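Local coordinates for protein N2152 (Neocallimastix frontalis, PDB 5U22) that is a family 39 glycoside hydrolase of a rumen anaerobic fungus, probably cleaving arabinosyl linkages in plant cell-wall polysaccharides, at residues C39-Y45 with D274-W280. Residues are numbered along the deposited sequence; the frame is centred on the assembly and turned at random.
Sequences CASGAHY and DSGMITW
Cys39, Gly42 and His44 hold Gly276 and Ile278 through three backbone hydrogen bonds, the two chains running in roughly the same direction. Gly276 N donates to Cys39 O. Further on, a parallel bridge forms around Ala43: Ile278 N gives to Gly42 O at 2.8 Å, and His44 N returns a bond to Ile278 O, also 2.8 Å, with an N-H...O angle of 179°. Between these points 39-45 passes through an inverse gamma turn centred on Ser41. One water donates to both His44 O and Thr279 O, linking the two backbones beyond the bridge.

Aromatic packing closes the far end. Tyr45 and the six-membered ring of Trp280 form an offset stack, centroids 4.0 Å apart and planes at 19°, with Trp280 CZ3 over the middle of the phenol ring. Tyr45 CB adds a CH-pi contact over the five-membered ring. A Trp280 chi1 of 180° lays the indole face against the phenol ring. Trp280 CB sits 3.2 Å from His44 O. Asp105 hydrogen-bonds the Tyr45 hydroxyl.

Apolar contacts are slight: Ala43 CB meets Ile278 CB at 4.0 Å. Met277 CG lies against the Gly42-Ala43 backbone.

Segment 39-45 lies between strands 275-278 and 66-70, with backbone hydrogen bonds from Ala43 and Tyr45 to Arg68, consistent with its taking the first strand's place and closing the TIM barrel. Helix 258-270 packs on Cys39 and Ala40; at the other end Trp280 O hydrogen-bonds a Bis-Tris molecule, probably from the crystallisation liquor.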
loop_
_atom_site.group_PDB
_atom_site.type_symbol
_atom_site.label_atom_id
_atom_site.label_comp_id
_atom_site.label_asym_id
_atom_site.label_seq_id
_atom_site.Cartn_x
_atom_site.Cartn_y
_atom_site.Cartn_z
ATOM N N CYS A 39 0.892 -3.098 -5.964
ATOM C CA CYS A 39 1.535 -3.294 -4.669
ATOM C C CYS A 39 0.866 -2.487 -3.567
ATOM O O CYS A 39 0.812 -2.946 -2.425
ATOM C CB CYS A 39 3.027 -2.950 -4.757
ATOM S SG CYS A 39 3.441 -1.203 -5.065
ATOM N N ALA A 40 0.321 -1.312 -3.883
ATOM C CA ALA A 40 -0.260 -0.450 -2.863
ATOM C C ALA A 40 -1.744 -0.724 -2.619
ATOM O O ALA A 40 -2.386 0.046 -1.899
ATOM C CB ALA A 40 -0.051 1.027 -3.237
ATOM N N SER A 41 -2.292 -1.814 -3.172
ATOM C CA SER A 41 -3.725 -2.108 -3.070
ATOM C C SER A 41 -3.977 -2.956 -1.827
ATOM O O SER A 41 -4.048 -4.188 -1.881
ATOM C CB SER A 41 -4.232 -2.823 -4.317
ATOM O OG SER A 41 -4.016 -2.070 -5.493
ATOM N N GLY A 42 -4.131 -2.277 -0.692
ATOM C CA GLY A 42 -4.433 -2.961 0.560
ATOM C C GLY A 42 -4.689 -1.941 1.649
ATOM O O GLY A 42 -4.452 -0.745 1.467
ATOM N N ALA A 43 -5.174 -2.430 2.799
ATOM C CA ALA A 43 -5.496 -1.535 3.911
ATOM C C ALA A 43 -5.435 -2.265 5.246
ATOM O O ALA A 43 -5.774 -3.446 5.341
ATOM C CB ALA A 43 -6.883 -0.908 3.746
ATOM N N HIS A 44 -5.014 -1.530 6.275
ATOM C CA HIS A 44 -5.021 -2.020 7.652
ATOM C C HIS A 44 -6.447 -2.020 8.193
ATOM O O HIS A 44 -7.126 -0.995 8.139
ATOM C CB HIS A 44 -4.126 -1.129 8.511
ATOM C CG HIS A 44 -3.925 -1.632 9.903
ATOM N ND1 HIS A 44 -3.694 -2.962 10.176
ATOM C CD2 HIS A 44 -3.899 -0.990 11.097
ATOM C CE1 HIS A 44 -3.545 -3.122 11.479
ATOM N NE2 HIS A 44 -3.656 -1.939 12.060
ATOM N N TYR A 45 -6.903 -3.172 8.713
ATOM C CA TYR A 45 -8.305 -3.350 9.127
ATOM C C TYR A 45 -9.272 -2.940 8.019
ATOM O O TYR A 45 -10.403 -2.513 8.285
ATOM C CB TYR A 45 -8.643 -2.567 10.400
ATOM C CG TYR A 45 -8.169 -3.166 11.710
ATOM C CD1 TYR A 45 -6.840 -3.055 12.112
ATOM C CD2 TYR A 45 -9.075 -3.794 12.578
ATOM C CE1 TYR A 45 -6.415 -3.560 13.330
ATOM C CE2 TYR A 45 -8.651 -4.318 13.806
ATOM C CZ TYR A 45 -7.326 -4.185 14.175
ATOM O OH TYR A 45 -6.898 -4.695 15.383
ATOM N N ASP A 274 7.095 -3.953 -2.239
ATOM C CA ASP A 274 6.406 -5.228 -2.383
ATOM C C ASP A 274 4.920 -5.096 -2.063
ATOM O O ASP A 274 4.072 -5.646 -2.782
ATOM C CB ASP A 274 7.060 -6.279 -1.489
ATOM C CG ASP A 274 6.573 -7.665 -1.795
ATOM O OD1 ASP A 274 6.843 -8.150 -2.914
ATOM O OD2 ASP A 274 5.931 -8.268 -0.922
ATOM N N SER A 275 4.583 -4.392 -0.982
ATOM C CA SER A 275 3.188 -4.193 -0.618
ATOM C C SER A 275 3.051 -2.903 0.165
ATOM O O SER A 275 3.969 -2.488 0.871
ATOM C CB SER A 275 2.632 -5.360 0.213
ATOM O OG SER A 275 3.319 -5.518 1.450
ATOM N N GLY A 276 1.891 -2.268 0.027
ATOM C CA GLY A 276 1.568 -1.103 0.827
ATOM C C GLY A 276 0.126 -1.176 1.288
ATOM O O GLY A 276 -0.736 -1.611 0.520
ATOM N N MET A 277 -0.151 -0.781 2.530
ATOM C CA MET A 277 -1.501 -0.808 3.081
ATOM C C MET A 277 -1.895 0.578 3.565
ATOM O O MET A 277 -1.134 1.228 4.282
ATOM C CB MET A 277 -1.615 -1.793 4.249
ATOM C CG MET A 277 -1.839 -3.232 3.845
ATOM S SD MET A 277 -0.497 -4.348 4.275
ATOM C CE MET A 277 0.682 -3.747 3.138
ATOM N N ILE A 278 -3.114 0.996 3.218
ATOM C CA ILE A 278 -3.646 2.245 3.726
ATOM C C ILE A 278 -3.829 2.163 5.247
ATOM O O ILE A 278 -4.078 1.088 5.812
ATOM C CB ILE A 278 -4.966 2.563 3.003
ATOM C CG1 ILE A 278 -4.703 2.690 1.499
ATOM C CG2 ILE A 278 -5.607 3.856 3.520
ATOM C CD1 ILE A 278 -5.974 2.722 0.691
ATOM N N THR A 279 -3.677 3.309 5.915
ATOM C CA THR A 279 -3.909 3.417 7.348
ATOM C C THR A 279 -5.337 3.036 7.723
ATOM O O THR A 279 -6.226 2.869 6.877
ATOM C CB THR A 279 -3.654 4.849 7.837
ATOM O OG1 THR A 279 -4.278 5.785 6.936
ATOM C CG2 THR A 279 -2.162 5.130 7.939
ATOM N N TRP A 280 -5.541 2.898 9.038
ATOM C CA TRP A 280 -6.867 2.796 9.661
ATOM C C TRP A 280 -6.919 3.881 10.728
ATOM O O TRP A 280 -6.770 3.603 11.923
ATOM C CB TRP A 280 -7.095 1.416 10.247
ATOM C CG TRP A 280 -8.438 1.245 10.912
ATOM C CD1 TRP A 280 -9.651 1.689 10.461
ATOM C CD2 TRP A 280 -8.687 0.585 12.155
ATOM N NE1 TRP A 280 -10.642 1.322 11.336
ATOM C CE2 TRP A 280 -10.074 0.655 12.394
ATOM C CE3 TRP A 280 -7.868 -0.063 13.089
ATOM C CZ2 TRP A 280 -10.661 0.100 13.529
ATOM C CZ3 TRP A 280 -8.450 -0.620 14.208
ATOM C CH2 TRP A 280 -9.834 -0.536 14.421
HETATM O O HOH W 1 -8.411 1.119 6.961
#